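Local atomic coordinates of phytanoyl-CoA dioxygenase (Streptomyces malaysiense, PDB entry 6ZYL), a protein that catalyses the beta-hydroxylation of the peptide natural product thioholgamide as a non-heme monooxygenase, probably dependent on iron and 2-oxoglutarate. Residues Met160-Gly165 and Leu214-Ala219; His128-Tyr133 and Ser210-Ala215. One frame throughout, in Å; residues are numbered along the deposited sequence.

In the fold
The two contacts sit side by side, their centres about 7 Å apart, and meet on one stretch of chain. Residues 128-133 come first, then 160-165; the chain running from strand 209-212 into strand 217-220 supplies the partners of both, so that Leu-214 and Ala-215 belong to each. Contact 1 lies in the four-stranded antiparallel sheet, where strand 217-220 is flanked by 160-162 and 128-129; strand 209-212 of contact 2 belongs to the larger sheet. Tyr-162 OH joins the contacts through probable hydrogen bonds to His-212 ND1 and Ser-210 OG. The result gathers His-128, Asp-130 and His-218, consistent with the His-X-Asp...His iron site of this family.

Contact 1 of 2, residues Met160-Gly165 and Leu214-Ala219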
ATOM      1  N   MET A 160       9.126   6.419   6.739  1.00 27.71           N
ATOM      2  CA  MET A 160       8.982   7.132   5.481  1.00 26.73           C
ATOM      3  C   MET A 160       8.932   8.634   5.719  1.00 27.45           C
ATOM      4  O   MET A 160       8.434   9.106   6.745  1.00 26.71           O
ATOM      5  CB  MET A 160       7.703   6.654   4.797  1.00 26.40           C
ATOM      6  CG  MET A 160       7.407   7.193   3.422  1.00 28.79           C
ATOM      7  SD  MET A 160       6.179   6.112   2.639  1.00 26.61           S
ATOM      8  CE  MET A 160       4.835   6.170   3.825  1.00 22.87           C
ATOM      9  N   ARG A 161       9.480   9.384   4.765  1.00 27.77           N
ATOM     10  CA  ARG A 161       9.397  10.838   4.748  1.00 27.90           C
ATOM     11  C   ARG A 161       8.566  11.279   3.551  1.00 26.37           C
ATOM     12  O   ARG A 161       8.692  10.714   2.462  1.00 25.65           O
ATOM     13  CB  ARG A 161      10.776  11.497   4.639  1.00 33.57           C
ATOM     14  CG  ARG A 161      11.852  10.974   5.553  1.00 43.62           C
ATOM     15  CD  ARG A 161      13.025  11.956   5.594  1.00 42.38           C
ATOM     16  NE  ARG A 161      13.901  11.854   4.426  1.00 35.76           N
ATOM     17  CZ  ARG A 161      14.692  10.815   4.171  1.00 40.53           C
ATOM     18  NH1 ARG A 161      14.712   9.777   4.996  1.00 42.46           N
ATOM     19  NH2 ARG A 161      15.460  10.811   3.090  1.00 39.44           N
ATOM     20  N   TYR A 162       7.747  12.310   3.740  1.00 24.57           N
ATOM     21  CA  TYR A 162       6.944  12.865   2.660  1.00 25.61           C
ATOM     22  C   TYR A 162       7.508  14.207   2.206  1.00 30.82           C
ATOM     23  O   TYR A 162       8.098  14.950   2.995  1.00 29.64           O
ATOM     24  CB  TYR A 162       5.489  13.079   3.087  1.00 24.83           C
ATOM     25  CG  TYR A 162       4.656  11.835   3.260  1.00 23.76           C
ATOM     26  CD1 TYR A 162       4.871  10.703   2.486  1.00 25.00           C
ATOM     27  CD2 TYR A 162       3.634  11.804   4.197  1.00 25.44           C
ATOM     28  CE1 TYR A 162       4.091   9.570   2.652  1.00 24.08           C
ATOM     29  CE2 TYR A 162       2.853  10.688   4.366  1.00 25.25           C
ATOM     30  CZ  TYR A 162       3.081   9.574   3.596  1.00 24.05           C
ATOM     31  OH  TYR A 162       2.292   8.466   3.788  1.00 25.22           O
ATOM     32  N   ALA A 163       7.299  14.523   0.927  1.00 30.77           N
ATOM     33  CA  ALA A 163       7.597  15.839   0.361  1.00 30.49           C
ATOM     34  C   ALA A 163       6.260  16.538   0.125  1.00 26.21           C
ATOM     35  O   ALA A 163       5.567  16.257  -0.858  1.00 26.76           O
ATOM     36  CB  ALA A 163       8.405  15.718  -0.928  1.00 32.76           C
ATOM     37  N   ARG A 164       5.895  17.439   1.034  1.00 27.45           N
ATOM     38  CA  ARG A 164       4.604  18.114   0.963  1.00 31.92           C
ATOM     39  C   ARG A 164       4.408  18.779  -0.393  1.00 32.71           C
ATOM     40  O   ARG A 164       5.303  19.457  -0.905  1.00 33.21           O
ATOM     41  CB  ARG A 164       4.509  19.150   2.084  1.00 38.67           C
ATOM     42  CG  ARG A 164       3.117  19.697   2.343  1.00 42.63           C
ATOM     43  CD  ARG A 164       3.142  20.714   3.488  1.00 48.15           C
ATOM     44  NE  ARG A 164       2.867  20.098   4.786  1.00 61.41           N
ATOM     45  CZ  ARG A 164       3.761  19.958   5.760  1.00 61.21           C
ATOM     46  NH1 ARG A 164       5.005  20.394   5.603  1.00 58.01           N
ATOM     47  NH2 ARG A 164       3.408  19.382   6.902  1.00 54.10           N
ATOM     48  N   GLY A 165       3.232  18.566  -0.976  1.00 29.60           N
ATOM     49  CA  GLY A 165       2.883  19.175  -2.242  1.00 30.51           C
ATOM     50  C   GLY A 165       3.542  18.579  -3.464  1.00 31.37           C
ATOM     51  O   GLY A 165       3.276  19.049  -4.577  1.00 37.62           O
ATOM     52  N   LEU A 214      -0.611   8.737  -4.720  1.00 21.26           N
ATOM     53  CA  LEU A 214       0.336   7.866  -5.404  1.00 22.30           C
ATOM     54  C   LEU A 214       1.428   8.643  -6.132  1.00 22.89           C
ATOM     55  O   LEU A 214       2.422   8.035  -6.547  1.00 22.13           O
ATOM     56  CB  LEU A 214      -0.396   6.956  -6.390  1.00 21.74           C
ATOM     57  CG  LEU A 214      -1.319   5.907  -5.761  1.00 22.82           C
ATOM     58  CD1 LEU A 214      -1.981   5.062  -6.846  1.00 23.09           C
ATOM     59  CD2 LEU A 214      -0.570   5.019  -4.780  1.00 24.04           C
ATOM     60  N   ALA A 215       1.266   9.955  -6.299  1.00 23.68           N
ATOM     61  CA  ALA A 215       2.309  10.817  -6.840  1.00 24.93           C
ATOM     62  C   ALA A 215       3.085  11.540  -5.745  1.00 26.15           C
ATOM     63  O   ALA A 215       3.923  12.397  -6.048  1.00 26.71           O
ATOM     64  CB  ALA A 215       1.705  11.834  -7.811  1.00 28.20           C
ATOM     65  N   MET A 216       2.814  11.228  -4.479  1.00 26.08           N
ATOM     66  CA  MET A 216       3.584  11.792  -3.381  1.00 27.51           C
ATOM     67  C   MET A 216       5.009  11.257  -3.440  1.00 24.30           C
ATOM     68  O   MET A 216       5.223  10.040  -3.442  1.00 26.16           O
ATOM     69  CB  MET A 216       2.933  11.444  -2.043  1.00 23.70           C
ATOM     70  CG  MET A 216       3.806  11.708  -0.824  1.00 26.06           C
ATOM     71  SD  MET A 216       4.372  13.413  -0.681  1.00 27.65           S
ATOM     72  CE  MET A 216       2.836  14.306  -0.920  1.00 24.87           C
ATOM     73  N   ALA A 217       5.981  12.162  -3.504  1.00 23.99           N
ATOM     74  CA  ALA A 217       7.381  11.775  -3.413  1.00 26.82           C
ATOM     75  C   ALA A 217       7.710  11.447  -1.963  1.00 25.15           C
ATOM     76  O   ALA A 217       7.377  12.215  -1.055  1.00 25.38           O
ATOM     77  CB  ALA A 217       8.286  12.893  -3.927  1.00 29.76           C
ATOM     78  N   HIS A 218       8.353  10.302  -1.743  1.00 24.49           N
ATOM     79  CA  HIS A 218       8.729   9.914  -0.392  1.00 26.72           C
ATOM     80  C   HIS A 218      10.018   9.110  -0.432  1.00 29.32           C
ATOM     81  O   HIS A 218      10.420   8.584  -1.473  1.00 26.67           O
ATOM     82  CB  HIS A 218       7.615   9.112   0.306  1.00 24.77           C
ATOM     83  CG  HIS A 218       7.159   7.905  -0.454  1.00 27.28           C
ATOM     84  ND1 HIS A 218       7.825   6.699  -0.405  1.00 28.35           N
ATOM     85  CD2 HIS A 218       6.093   7.713  -1.266  1.00 28.04           C
ATOM     86  CE1 HIS A 218       7.196   5.820  -1.165  1.00 28.38           C
ATOM     87  NE2 HIS A 218       6.142   6.409  -1.699  1.00 27.66           N
ATOM     88  N   ALA A 219      10.668   9.037   0.727  1.00 27.98           N
ATOM     89  CA  ALA A 219      11.893   8.275   0.905  1.00 28.20           C
ATOM     90  C   ALA A 219      11.848   7.625   2.278  1.00 24.60           C
ATOM     91  O   ALA A 219      11.041   7.995   3.132  1.00 25.38           O
ATOM     92  CB  ALA A 219      13.140   9.160   0.769  1.00 30.64           C
TER
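The carbonyl oxygen of Ala-219 is gripped twice by the neighbouring strand: the backbone N of Arg-161 donates a nearly straight hydrogen bond to it (2.7 Å, 164° at the hydrogen), and the CA of Met-160 makes a C-H...O contact with the same oxygen at 3.2 Å. Strands 160-162 and 217-219 thus run antiparallel, as neighbours in the four-stranded antiparallel sheet of what is, judging from the family, a double-stranded beta-helix. Arg-161 and Ala-219 form a hydrogen-bonded pair, Tyr-162 and His-218 the non-hydrogen-bonded pair beside it, and Ala-163 N continues the ladder with a bond of 3.0 Å to Ala-217 O.

On the face bearing Tyr-162 and His-218, the contact is built by sulfur and rings. The extended start of the Met-160 side chain brings SD over one face of the His-218 imidazole, 3.8 Å from the ring centroid and 24° off the normal. The imidazole takes the crowded position between its backbone N and carbonyl carbon (chi1 55°), which turns that face to the sulfur, while its NE2 is hydrogen-bonded to Asp-130. Met-216 reaches Tyr-162 differently. Its CG lies 3.6 Å from Tyr-162 CD1, the two side chains crossing at about a right angle, and the sulfur completes an oblique Met-aromatic contact. Bent at its second and third torsions, the same chain sets SD just 3.1 Å from Ala-163 O. Phe-37, from strand 37-41, stacks on the tyrosine ring.

The other face is plainer. The guanidinium of Arg-161 lays a face over the Ala-219 methyl, with NH2 3.7 Å from CB, while NE is engaged in a salt bridge to Glu-196. Next to the Ala-163 N bond two small methyls meet, Ala-163 CB resting 4.1 Å from Ala-217 CB.

Contact 2 of 2, residues His128-Tyr133 and Ser210-Ala215; sequences HQDAVY and SVHHLA
Asp-130 OD2 accepts a hydrogen bond from His-212 NE2 at 2.7 Å, with 162° at the hydrogen. The oxygen meets the imidazole at its edge, in the ring plane, although the carboxylate itself is turned 47° from that plane. A second short bond runs from Gln-129 NE2 to Ala-215 O at 2.6 Å, tilted from the carbonyl plane; CG lies anti to the carbonyl carbon (chi1 -57°) and the extended chain beyond it carries the amide there. The same NE2 also reaches Gly-170 O, and OE1 accepts from Leu-172 N. With an alanine here the carboxamide is gone, and Ala-215 O, Gly-170 and Leu-172 would probably lose these side-chain links. In the backbone, Ala-131 N donates to Leu-214 O at 2.9 Å. The turn is braced from within by Ala-215 N, which bonds His-213 ND1. Packing is modest: Ala-131 CB touches Leu-214 CB at 4.0 Å. In this metal-free crystal form His-212 and His-218 hold one carboxylate oxygen each, fixing its rotation; if Asp-130 binds iron, as in relatives, probably only the His-212 bond could persist, making His-212 a second-shell residue that positions it.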
ATOM      1  N   HIS A 128      11.037   9.019  -4.436  1.00 33.16           N
ATOM      2  CA  HIS A 128      10.350   8.412  -5.568  1.00 31.11           C
ATOM      3  C   HIS A 128       8.855   8.418  -5.292  1.00 30.57           C
ATOM      4  O   HIS A 128       8.410   8.672  -4.168  1.00 28.92           O
ATOM      5  CB  HIS A 128      10.848   6.988  -5.822  1.00 33.26           C
ATOM      6  CG  HIS A 128      10.409   6.005  -4.780  1.00 34.14           C
ATOM      7  ND1 HIS A 128      10.978   5.947  -3.525  1.00 32.46           N
ATOM      8  CD2 HIS A 128       9.453   5.047  -4.803  1.00 33.78           C
ATOM      9  CE1 HIS A 128      10.394   4.992  -2.824  1.00 31.07           C
ATOM     10  NE2 HIS A 128       9.464   4.432  -3.576  1.00 33.52           N
ATOM     11  N   GLN A 129       8.083   8.134  -6.338  1.00 28.61           N
ATOM     12  CA  GLN A 129       6.630   8.095  -6.272  1.00 29.78           C
ATOM     13  C   GLN A 129       6.140   6.676  -6.528  1.00 25.83           C
ATOM     14  O   GLN A 129       6.714   5.949  -7.346  1.00 27.91           O
ATOM     15  CB  GLN A 129       6.003   9.046  -7.297  1.00 28.68           C
ATOM     16  CG  GLN A 129       6.441  10.496  -7.170  1.00 33.36           C
ATOM     17  CD  GLN A 129       6.125  11.310  -8.415  1.00 34.80           C
ATOM     18  OE1 GLN A 129       6.526  10.955  -9.521  1.00 36.32           O
ATOM     19  NE2 GLN A 129       5.399  12.406  -8.238  1.00 31.76           N
ATOM     20  N   ASP A 130       5.067   6.290  -5.833  1.00 26.86           N
ATOM     21  CA  ASP A 130       4.529   4.945  -6.000  1.00 24.05           C
ATOM     22  C   ASP A 130       3.972   4.724  -7.403  1.00 23.88           C
ATOM     23  O   ASP A 130       3.986   3.595  -7.904  1.00 27.40           O
ATOM     24  CB  ASP A 130       3.424   4.681  -4.972  1.00 26.25           C
ATOM     25  CG  ASP A 130       3.923   4.727  -3.540  1.00 27.18           C
ATOM     26  OD1 ASP A 130       5.104   4.399  -3.301  1.00 26.92           O
ATOM     27  OD2 ASP A 130       3.123   5.086  -2.651  1.00 29.22           O
ATOM     28  N   ALA A 131       3.479   5.784  -8.048  1.00 25.51           N
ATOM     29  CA  ALA A 131       2.698   5.625  -9.268  1.00 29.66           C
ATOM     30  C   ALA A 131       3.529   5.163 -10.459  1.00 29.35           C
ATOM     31  O   ALA A 131       2.951   4.714 -11.453  1.00 26.99           O
ATOM     32  CB  ALA A 131       2.008   6.946  -9.617  1.00 28.54           C
ATOM     33  N   VAL A 132       4.859   5.235 -10.371  1.00 30.71           N
ATOM     34  CA  VAL A 132       5.697   5.146 -11.568  1.00 34.40           C
ATOM     35  C   VAL A 132       5.396   3.878 -12.359  1.00 34.28           C
ATOM     36  O   VAL A 132       5.228   3.916 -13.584  1.00 35.35           O
ATOM     37  CB  VAL A 132       7.186   5.227 -11.187  1.00 35.16           C
ATOM     38  CG1 VAL A 132       8.057   5.036 -12.422  1.00 44.72           C
ATOM     39  CG2 VAL A 132       7.488   6.557 -10.510  1.00 37.99           C
ATOM     40  N   TYR A 133       5.340   2.733 -11.681  1.00 33.10           N
ATOM     41  CA  TYR A 133       5.227   1.454 -12.371  1.00 38.33           C
ATOM     42  C   TYR A 133       3.876   0.780 -12.178  1.00 34.26           C
ATOM     43  O   TYR A 133       3.731  -0.400 -12.520  1.00 31.16           O
ATOM     44  CB  TYR A 133       6.342   0.507 -11.924  1.00 40.16           C
ATOM     45  CG  TYR A 133       7.727   0.999 -12.260  1.00 48.69           C
ATOM     46  CD1 TYR A 133       8.085   1.265 -13.574  1.00 49.92           C
ATOM     47  CD2 TYR A 133       8.676   1.207 -11.265  1.00 46.71           C
ATOM     48  CE1 TYR A 133       9.345   1.721 -13.891  1.00 56.72           C
ATOM     49  CE2 TYR A 133       9.940   1.664 -11.573  1.00 52.75           C
ATOM     50  CZ  TYR A 133      10.265   1.917 -12.888  1.00 62.60           C
ATOM     51  OH  TYR A 133      11.515   2.366 -13.209  1.00 73.07           O
ATOM     52  N   SER A 210      -1.188   6.288   7.629  1.00 23.34           N
ATOM     53  CA  SER A 210      -1.025   7.478   6.815  1.00 21.85           C
ATOM     54  C   SER A 210      -1.638   7.200   5.451  1.00 20.76           C
ATOM     55  O   SER A 210      -1.577   6.071   4.952  1.00 23.00           O
ATOM     56  CB  SER A 210       0.450   7.856   6.671  1.00 22.86           C
ATOM     57  OG  SER A 210       0.593   9.014   5.872  1.00 29.45           O
ATOM     58  N   VAL A 211      -2.249   8.222   4.864  1.00 22.33           N
ATOM     59  CA  VAL A 211      -2.839   8.142   3.533  1.00 22.32           C
ATOM     60  C   VAL A 211      -2.113   9.153   2.662  1.00 23.58           C
ATOM     61  O   VAL A 211      -2.069  10.342   2.995  1.00 22.42           O
ATOM     62  CB  VAL A 211      -4.349   8.427   3.555  1.00 22.34           C
ATOM     63  CG1 VAL A 211      -4.975   8.052   2.216  1.00 22.69           C
ATOM     64  CG2 VAL A 211      -5.017   7.685   4.700  1.00 21.95           C
ATOM     65  N   HIS A 212      -1.536   8.692   1.555  1.00 21.72           N
ATOM     66  CA  HIS A 212      -0.827   9.593   0.662  1.00 23.32           C
ATOM     67  C   HIS A 212      -1.200   9.332  -0.791  1.00 22.16           C
ATOM     68  O   HIS A 212      -1.641   8.240  -1.161  1.00 22.04           O
ATOM     69  CB  HIS A 212       0.710   9.502   0.864  1.00 21.19           C
ATOM     70  CG  HIS A 212       1.316   8.184   0.491  1.00 23.51           C
ATOM     71  ND1 HIS A 212       1.817   7.304   1.427  1.00 23.22           N
ATOM     72  CD2 HIS A 212       1.554   7.621  -0.718  1.00 23.27           C
ATOM     73  CE1 HIS A 212       2.313   6.244   0.812  1.00 25.02           C
ATOM     74  NE2 HIS A 212       2.163   6.411  -0.490  1.00 23.03           N
ATOM     75  N   HIS A 213      -1.059  10.391  -1.585  1.00 22.51           N
ATOM     76  CA  HIS A 213      -1.266  10.347  -3.025  1.00 23.82           C
ATOM     77  C   HIS A 213      -0.210   9.465  -3.676  1.00 22.35           C
ATOM     78  O   HIS A 213       0.944   9.429  -3.243  1.00 23.93           O
ATOM     79  CB  HIS A 213      -1.194  11.778  -3.569  1.00 25.65           C
ATOM     80  CG  HIS A 213      -1.824  11.967  -4.912  1.00 23.89           C
ATOM     81  ND1 HIS A 213      -1.142  11.747  -6.087  1.00 24.25           N
ATOM     82  CD2 HIS A 213      -3.055  12.405  -5.269  1.00 24.74           C
ATOM     83  CE1 HIS A 213      -1.933  12.012  -7.111  1.00 27.02           C
ATOM     84  NE2 HIS A 213      -3.100  12.414  -6.641  1.00 27.33           N
ATOM     85  N   LEU A 214      -0.611   8.737  -4.720  1.00 21.26           N
ATOM     86  CA  LEU A 214       0.336   7.866  -5.404  1.00 22.30           C
ATOM     87  C   LEU A 214       1.428   8.643  -6.132  1.00 22.89           C
ATOM     88  O   LEU A 214       2.422   8.035  -6.547  1.00 22.13           O
ATOM     89  CB  LEU A 214      -0.396   6.956  -6.390  1.00 21.74           C
ATOM     90  CG  LEU A 214      -1.319   5.907  -5.761  1.00 22.82           C
ATOM     91  CD1 LEU A 214      -1.981   5.062  -6.846  1.00 23.09           C
ATOM     92  CD2 LEU A 214      -0.570   5.019  -4.780  1.00 24.04           C
ATOM     93  N   ALA A 215       1.266   9.955  -6.299  1.00 23.68           N
ATOM     94  CA  ALA A 215       2.309  10.817  -6.840  1.00 24.93           C
ATOM     95  C   ALA A 215       3.085  11.540  -5.745  1.00 26.15           C
ATOM     96  O   ALA A 215       3.923  12.397  -6.048  1.00 26.71           O
ATOM     97  CB  ALA A 215       1.705  11.834  -7.811  1.00 28.20           C
TER